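Local coordinates for protein geranyl diphosphate synthase small subunit (Antirrhinum majus, PDB 3QKC) that probably serves as the non-catalytic partner in a heteromeric prenyltransferase, steering the catalytic large subunit toward geranyl diphosphate, the C10 precursor of monoterpenes, at residues I172-A185 against G209-K221. Numbering follows the deposited sequence.
Sequences IEYVCKKKEGTLHA and GLYVGTVQGLLGK
Gly181 and Gly213 face each other with their CA atoms 3.8 Å apart, a worked example of how glycine lets two helices meet backbone to backbone. The axes of 172-185 and 209-219 approach to 6.6 Å and run roughly antiparallel, at 132°. Gly209, Gly213 and Gly217, spaced four apart, line the second helix; a beta carbon on any of them would collide with the first. Across the seam, the CA of Leu210 points a fairly straight C-H at Gly181 O. His184 is a knob among Gly209, Val212, Gly213 and Gln216: with CG beside its own backbone N (chi1 -74°), the ring lays one face over Gly213 CA, 3.6 Å from the ring centroid, in a CH-pi contact. Its ND1 donates to Glu180 O at 2.8 Å, approaching from the opposite face of that carbonyl to His184 N, while NE2 bonds Ser48 OG, so both ring nitrogens fix its rotation. Replacing the imidazole with the methyl of an alanine would probably uncover Gly213 CA and leave Ser48 without its ring partner. From the second helix, Leu210 and Thr214 are the answering knobs; Thr214 OG1 returns a 2.8 Å bond to Leu210 O and also rests against Lys177 CA. Cys176 continues the close packing, its SG 3.3 Å from Gly217 C. Along the partly exposed flank the Glu180 chain, bent at chi2 (86°), packs over Gly217 CA and leaves its carboxylate at the rim, where one water donates to OE1 at 2.6 Å and weakly bridges to Lys221 NZ. The looser end is Lys221 CG against Ile172 CG2, 3.9 Å apart. Close, obliquely antiparallel packing over glycines, with knobs into holes, thus joins helices 169-195 and 199-219, consecutive members of the all-helical bundle characteristic of the isoprenyl diphosphate synthase fold.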
ATOM      1  N   ILE A 172       9.426  -9.788  22.730  1.00 57.24           N
ATOM      2  CA  ILE A 172      10.341 -10.036  21.610  1.00 55.10           C
ATOM      3  C   ILE A 172       9.741 -11.058  20.647  1.00 53.64           C
ATOM      4  O   ILE A 172       9.671 -10.803  19.432  1.00 51.87           O
ATOM      5  CB  ILE A 172      11.743 -10.471  22.082  1.00 56.12           C
ATOM      6  CG1 ILE A 172      12.467  -9.295  22.740  1.00 56.25           C
ATOM      7  CG2 ILE A 172      12.575 -11.013  20.913  1.00 53.61           C
ATOM      8  CD1 ILE A 172      13.696  -9.689  23.546  1.00 59.33           C
ATOM      9  N   GLU A 173       9.295 -12.193  21.187  1.00 54.48           N
ATOM     10  CA  GLU A 173       8.605 -13.198  20.385  1.00 53.60           C
ATOM     11  C   GLU A 173       7.418 -12.597  19.641  1.00 51.34           C
ATOM     12  O   GLU A 173       7.259 -12.843  18.450  1.00 49.84           O
ATOM     13  CB  GLU A 173       8.139 -14.388  21.234  1.00 56.30           C
ATOM     14  CG  GLU A 173       7.566 -15.533  20.390  1.00 58.59           C
ATOM     15  CD  GLU A 173       7.243 -16.788  21.184  1.00 57.61           C
ATOM     16  OE1 GLU A 173       7.578 -16.864  22.390  1.00 62.60           O
ATOM     17  OE2 GLU A 173       6.650 -17.716  20.584  1.00 60.26           O
ATOM     18  N   TYR A 174       6.596 -11.809  20.340  1.00 51.24           N
ATOM     19  CA  TYR A 174       5.423 -11.179  19.733  1.00 49.03           C
ATOM     20  C   TYR A 174       5.803 -10.334  18.518  1.00 46.42           C
ATOM     21  O   TYR A 174       5.110 -10.362  17.504  1.00 45.08           O
ATOM     22  CB  TYR A 174       4.650 -10.308  20.731  1.00 49.77           C
ATOM     23  CG  TYR A 174       3.393  -9.680  20.140  1.00 49.61           C
ATOM     24  CD1 TYR A 174       2.315 -10.475  19.756  1.00 48.89           C
ATOM     25  CD2 TYR A 174       3.294  -8.299  19.943  1.00 48.33           C
ATOM     26  CE1 TYR A 174       1.163  -9.921  19.205  1.00 49.08           C
ATOM     27  CE2 TYR A 174       2.140  -7.735  19.391  1.00 48.45           C
ATOM     28  CZ  TYR A 174       1.079  -8.559  19.023  1.00 47.75           C
ATOM     29  OH  TYR A 174      -0.077  -8.023  18.483  1.00 48.18           O
ATOM     30  N   VAL A 175       6.881  -9.568  18.651  1.00 45.55           N
ATOM     31  CA  VAL A 175       7.392  -8.752  17.560  1.00 43.42           C
ATOM     32  C   VAL A 175       7.813  -9.627  16.368  1.00 41.82           C
ATOM     33  O   VAL A 175       7.511  -9.283  15.219  1.00 40.92           O
ATOM     34  CB  VAL A 175       8.521  -7.804  18.049  1.00 44.16           C
ATOM     35  CG1 VAL A 175       9.325  -7.243  16.875  1.00 40.54           C
ATOM     36  CG2 VAL A 175       7.933  -6.672  18.904  1.00 42.94           C
ATOM     37  N   CYS A 176       8.466 -10.762  16.642  1.00 41.39           N
ATOM     38  CA  CYS A 176       8.885 -11.706  15.601  1.00 39.48           C
ATOM     39  C   CYS A 176       7.712 -12.341  14.871  1.00 38.57           C
ATOM     40  O   CYS A 176       7.725 -12.488  13.644  1.00 36.91           O
ATOM     41  CB  CYS A 176       9.782 -12.791  16.180  1.00 40.55           C
ATOM     42  SG  CYS A 176      11.423 -12.192  16.618  1.00 43.98           S
ATOM     43  N   LYS A 177       6.697 -12.706  15.642  1.00 39.59           N
ATOM     44  CA  LYS A 177       5.450 -13.205  15.122  1.00 39.63           C
ATOM     45  C   LYS A 177       4.749 -12.185  14.231  1.00 37.82           C
ATOM     46  O   LYS A 177       4.165 -12.545  13.212  1.00 36.96           O
ATOM     47  CB  LYS A 177       4.533 -13.606  16.287  1.00 42.47           C
ATOM     48  CG  LYS A 177       3.250 -14.285  15.856  1.00 44.05           C
ATOM     49  CD  LYS A 177       2.387 -14.689  17.052  1.00 44.77           C
ATOM     50  CE  LYS A 177       0.904 -14.443  16.758  1.00 46.16           C
ATOM     51  NZ  LYS A 177       0.042 -14.851  17.931  1.00 47.28           N
ATOM     52  N   LYS A 178       4.790 -10.916  14.614  1.00 37.78           N
ATOM     53  CA  LYS A 178       4.066  -9.903  13.854  1.00 37.66           C
ATOM     54  C   LYS A 178       4.815  -9.464  12.591  1.00 35.59           C
ATOM     55  O   LYS A 178       4.197  -9.089  11.601  1.00 34.60           O
ATOM     56  CB  LYS A 178       3.694  -8.699  14.731  1.00 39.62           C
ATOM     57  CG  LYS A 178       2.183  -8.642  15.117  1.00 44.76           C
ATOM     58  CD  LYS A 178       1.660  -9.972  15.704  1.00 41.88           C
ATOM     59  CE  LYS A 178       0.108 -10.065  15.701  1.00 46.69           C
ATOM     60  NZ  LYS A 178      -0.483 -10.420  14.353  1.00 41.67           N
ATOM     61  N   LYS A 179       6.134  -9.524  12.627  1.00 34.99           N
ATOM     62  CA  LYS A 179       6.933  -9.099  11.482  1.00 34.69           C
ATOM     63  C   LYS A 179       7.295 -10.299  10.615  1.00 33.46           C
ATOM     64  O   LYS A 179       6.601 -10.585   9.645  1.00 32.44           O
ATOM     65  CB  LYS A 179       8.155  -8.309  11.951  1.00 36.03           C
ATOM     66  CG  LYS A 179       7.781  -7.043  12.716  1.00 37.21           C
ATOM     67  CD  LYS A 179       9.015  -6.343  13.278  1.00 37.28           C
ATOM     68  CE  LYS A 179       9.950  -5.880  12.186  1.00 37.17           C
ATOM     69  NZ  LYS A 179      11.280  -5.448  12.734  1.00 37.48           N
ATOM     70  N   GLU A 180       8.334 -11.039  10.979  1.00 34.45           N
ATOM     71  CA  GLU A 180       8.745 -12.195  10.171  1.00 34.72           C
ATOM     72  C   GLU A 180       7.660 -13.263  10.126  1.00 35.13           C
ATOM     73  O   GLU A 180       7.470 -13.918   9.106  1.00 34.14           O
ATOM     74  CB  GLU A 180      10.075 -12.780  10.661  1.00 36.33           C
ATOM     75  CG  GLU A 180      11.309 -11.867  10.454  1.00 38.96           C
ATOM     76  CD  GLU A 180      11.524 -10.854  11.594  1.00 37.09           C
ATOM     77  OE1 GLU A 180      10.619 -10.685  12.447  1.00 40.04           O
ATOM     78  OE2 GLU A 180      12.610 -10.218  11.636  1.00 40.06           O
ATOM     79  N   GLY A 181       6.926 -13.420  11.230  1.00 36.37           N
ATOM     80  CA  GLY A 181       5.844 -14.387  11.286  1.00 36.99           C
ATOM     81  C   GLY A 181       4.747 -14.108  10.276  1.00 36.78           C
ATOM     82  O   GLY A 181       4.376 -14.979   9.480  1.00 36.65           O
ATOM     83  N   THR A 182       4.215 -12.888  10.304  1.00 37.03           N
ATOM     84  CA  THR A 182       3.094 -12.546   9.428  1.00 36.71           C
ATOM     85  C   THR A 182       3.538 -12.527   7.973  1.00 35.16           C
ATOM     86  O   THR A 182       2.775 -12.931   7.089  1.00 34.94           O
ATOM     87  CB  THR A 182       2.419 -11.214   9.846  1.00 37.14           C
ATOM     88  OG1 THR A 182       2.082 -11.282  11.241  1.00 41.22           O
ATOM     89  CG2 THR A 182       1.136 -10.983   9.058  1.00 39.91           C
ATOM     90  N   LEU A 183       4.774 -12.105   7.722  1.00 34.22           N
ATOM     91  CA  LEU A 183       5.291 -12.118   6.342  1.00 34.33           C
ATOM     92  C   LEU A 183       5.311 -13.526   5.748  1.00 33.70           C
ATOM     93  O   LEU A 183       4.852 -13.723   4.626  1.00 33.71           O
ATOM     94  CB  LEU A 183       6.651 -11.438   6.244  1.00 35.58           C
ATOM     95  CG  LEU A 183       7.077 -10.703   4.966  1.00 37.55           C
ATOM     96  CD1 LEU A 183       5.969  -9.932   4.302  1.00 34.82           C
ATOM     97  CD2 LEU A 183       8.213  -9.763   5.317  1.00 35.18           C
ATOM     98  N   HIS A 184       5.789 -14.516   6.503  1.00 33.19           N
ATOM     99  CA  HIS A 184       5.783 -15.898   6.003  1.00 32.85           C
ATOM    100  C   HIS A 184       4.348 -16.468   5.856  1.00 32.65           C
ATOM    101  O   HIS A 184       4.030 -17.142   4.865  1.00 31.64           O
ATOM    102  CB  HIS A 184       6.638 -16.789   6.899  1.00 33.72           C
ATOM    103  CG  HIS A 184       8.115 -16.589   6.727  1.00 33.85           C
ATOM    104  ND1 HIS A 184       8.768 -15.440   7.123  1.00 33.23           N
ATOM    105  CD2 HIS A 184       9.070 -17.410   6.217  1.00 34.03           C
ATOM    106  CE1 HIS A 184      10.059 -15.562   6.858  1.00 33.64           C
ATOM    107  NE2 HIS A 184      10.269 -16.749   6.320  1.00 33.94           N
ATOM    108  N   ALA A 185       3.499 -16.181   6.847  1.00 33.05           N
ATOM    109  CA  ALA A 185       2.105 -16.608   6.828  1.00 34.40           C
ATOM    110  C   ALA A 185       1.416 -16.144   5.536  1.00 34.68           C
ATOM    111  O   ALA A 185       0.798 -16.940   4.830  1.00 35.36           O
ATOM    112  CB  ALA A 185       1.374 -16.075   8.066  1.00 34.99           C
ATOM    113  N   GLY A 209       3.352 -20.921   7.764  1.00 40.06           N
ATOM    114  CA  GLY A 209       4.172 -19.740   7.518  1.00 38.57           C
ATOM    115  C   GLY A 209       4.431 -18.962   8.782  1.00 38.39           C
ATOM    116  O   GLY A 209       5.560 -18.577   9.057  1.00 38.01           O
ATOM    117  N   LEU A 210       3.380 -18.756   9.573  1.00 39.31           N
ATOM    118  CA  LEU A 210       3.516 -18.067  10.856  1.00 39.54           C
ATOM    119  C   LEU A 210       4.588 -18.684  11.742  1.00 40.40           C
ATOM    120  O   LEU A 210       5.398 -17.953  12.325  1.00 40.20           O
ATOM    121  CB  LEU A 210       2.188 -18.003  11.606  1.00 40.82           C
ATOM    122  CG  LEU A 210       2.059 -17.027  12.788  1.00 41.81           C
ATOM    123  CD1 LEU A 210       2.275 -15.570  12.375  1.00 39.95           C
ATOM    124  CD2 LEU A 210       0.685 -17.183  13.454  1.00 42.73           C
ATOM    125  N   TYR A 211       4.590 -20.014  11.845  1.00 41.30           N
ATOM    126  CA  TYR A 211       5.512 -20.704  12.737  1.00 42.54           C
ATOM    127  C   TYR A 211       6.962 -20.565  12.262  1.00 41.05           C
ATOM    128  O   TYR A 211       7.821 -20.151  13.029  1.00 41.01           O
ATOM    129  CB  TYR A 211       5.131 -22.184  12.934  1.00 44.89           C
ATOM    130  CG  TYR A 211       3.714 -22.432  13.428  1.00 45.77           C
ATOM    131  CD1 TYR A 211       2.959 -23.486  12.911  1.00 46.91           C
ATOM    132  CD2 TYR A 211       3.128 -21.619  14.408  1.00 46.63           C
ATOM    133  CE1 TYR A 211       1.651 -23.732  13.354  1.00 47.88           C
ATOM    134  CE2 TYR A 211       1.822 -21.842  14.850  1.00 47.57           C
ATOM    135  CZ  TYR A 211       1.095 -22.907  14.323  1.00 48.74           C
ATOM    136  OH  TYR A 211      -0.181 -23.155  14.750  1.00 49.87           O
ATOM    137  N   VAL A 212       7.225 -20.894  11.000  1.00 39.82           N
ATOM    138  CA  VAL A 212       8.578 -20.733  10.447  1.00 39.34           C
ATOM    139  C   VAL A 212       9.051 -19.276  10.361  1.00 38.81           C
ATOM    140  O   VAL A 212      10.242 -19.007  10.522  1.00 39.48           O
ATOM    141  CB  VAL A 212       8.763 -21.459   9.089  1.00 38.77           C
ATOM    142  CG1 VAL A 212       8.675 -22.982   9.297  1.00 39.13           C
ATOM    143  CG2 VAL A 212       7.755 -20.985   8.044  1.00 36.77           C
ATOM    144  N   GLY A 213       8.124 -18.343  10.129  1.00 37.55           N
ATOM    145  CA  GLY A 213       8.455 -16.923  10.116  1.00 36.29           C
ATOM    146  C   GLY A 213       8.817 -16.406  11.487  1.00 37.41           C
ATOM    147  O   GLY A 213       9.788 -15.643  11.646  1.00 37.13           O
ATOM    148  N   THR A 214       8.044 -16.825  12.496  1.00 38.59           N
ATOM    149  CA  THR A 214       8.395 -16.528  13.878  1.00 39.73           C
ATOM    150  C   THR A 214       9.785 -17.090  14.230  1.00 41.24           C
ATOM    151  O   THR A 214      10.604 -16.396  14.843  1.00 41.48           O
ATOM    152  CB  THR A 214       7.329 -17.036  14.864  1.00 40.83           C
ATOM    153  OG1 THR A 214       6.058 -16.453  14.535  1.00 36.31           O
ATOM    154  CG2 THR A 214       7.703 -16.675  16.303  1.00 38.26           C
ATOM    155  N   VAL A 215      10.057 -18.331  13.836  1.00 42.89           N
ATOM    156  CA  VAL A 215      11.399 -18.913  14.028  1.00 45.14           C
ATOM    157  C   VAL A 215      12.487 -18.079  13.326  1.00 45.20           C
ATOM    158  O   VAL A 215      13.496 -17.748  13.931  1.00 45.58           O
ATOM    159  CB  VAL A 215      11.454 -20.397  13.607  1.00 46.00           C
ATOM    160  CG1 VAL A 215      12.913 -20.901  13.488  1.00 46.34           C
ATOM    161  CG2 VAL A 215      10.654 -21.248  14.594  1.00 47.08           C
ATOM    162  N   GLN A 216      12.243 -17.698  12.074  1.00 45.38           N
ATOM    163  CA  GLN A 216      13.186 -16.869  11.319  1.00 46.24           C
ATOM    164  C   GLN A 216      13.425 -15.523  12.021  1.00 47.07           C
ATOM    165  O   GLN A 216      14.575 -15.064  12.152  1.00 48.03           O
ATOM    166  CB  GLN A 216      12.687 -16.681   9.882  1.00 46.02           C
ATOM    167  CG  GLN A 216      13.789 -16.682   8.819  1.00 48.71           C
ATOM    168  CD  GLN A 216      14.352 -18.079   8.507  1.00 46.83           C
ATOM    169  OE1 GLN A 216      14.436 -18.958   9.376  1.00 50.52           O
ATOM    170  NE2 GLN A 216      14.738 -18.279   7.254  1.00 49.24           N
ATOM    171  N   GLY A 217      12.347 -14.910  12.505  1.00 46.65           N
ATOM    172  CA  GLY A 217      12.451 -13.741  13.364  1.00 47.61           C
ATOM    173  C   GLY A 217      13.323 -13.939  14.587  1.00 50.28           C
ATOM    174  O   GLY A 217      14.217 -13.128  14.850  1.00 51.07           O
ATOM    175  N   LEU A 218      13.060 -15.007  15.339  1.00 52.01           N
ATOM    176  CA  LEU A 218      13.777 -15.289  16.583  1.00 54.70           C
ATOM    177  C   LEU A 218      15.277 -15.511  16.388  1.00 56.77           C
ATOM    178  O   LEU A 218      16.095 -15.033  17.189  1.00 57.44           O
ATOM    179  CB  LEU A 218      13.168 -16.495  17.303  1.00 55.49           C
ATOM    180  CG  LEU A 218      11.830 -16.299  18.024  1.00 56.18           C
ATOM    181  CD1 LEU A 218      11.275 -17.635  18.498  1.00 57.01           C
ATOM    182  CD2 LEU A 218      11.955 -15.316  19.185  1.00 57.03           C
ATOM    183  N   LEU A 219      15.624 -16.241  15.327  1.00 57.89           N
ATOM    184  CA  LEU A 219      17.018 -16.447  14.940  1.00 60.18           C
ATOM    185  C   LEU A 219      17.715 -15.122  14.682  1.00 61.17           C
ATOM    186  O   LEU A 219      18.869 -14.950  15.057  1.00 62.55           O
ATOM    187  CB  LEU A 219      17.105 -17.334  13.698  1.00 59.71           C
ATOM    188  CG  LEU A 219      17.350 -18.835  13.864  1.00 61.26           C
ATOM    189  CD1 LEU A 219      16.346 -19.508  14.790  1.00 61.48           C
ATOM    190  CD2 LEU A 219      17.339 -19.493  12.489  1.00 59.95           C
ATOM    191  N   GLY A 220      16.995 -14.190  14.057  1.00 61.11           N
ATOM    192  CA  GLY A 220      17.500 -12.845  13.761  1.00 62.54           C
ATOM    193  C   GLY A 220      17.725 -11.955  14.976  1.00 65.55           C
ATOM    194  O   GLY A 220      18.233 -10.834  14.846  1.00 65.50           O
ATOM    195  N   LYS A 221      17.317 -12.446  16.149  1.00 68.44           N
ATOM    196  CA  LYS A 221      17.661 -11.849  17.439  1.00 71.65           C
ATOM    197  C   LYS A 221      18.917 -12.509  17.991  1.00 74.83           C
ATOM    198  O   LYS A 221      19.802 -11.837  18.532  1.00 76.48           O
ATOM    199  CB  LYS A 221      16.500 -11.996  18.432  1.00 72.27           C
ATOM    200  CG  LYS A 221      15.744 -10.698  18.740  1.00 72.09           C
ATOM    201  CD  LYS A 221      15.005 -10.123  17.529  1.00 69.79           C
ATOM    202  CE  LYS A 221      14.464  -8.741  17.851  1.00 69.85           C
ATOM    203  NZ  LYS A 221      13.660  -8.171  16.742  1.00 67.86           N
TER
HETATM  204  O   HOH W   1      11.617  -9.585  14.595  1.00 31.27           O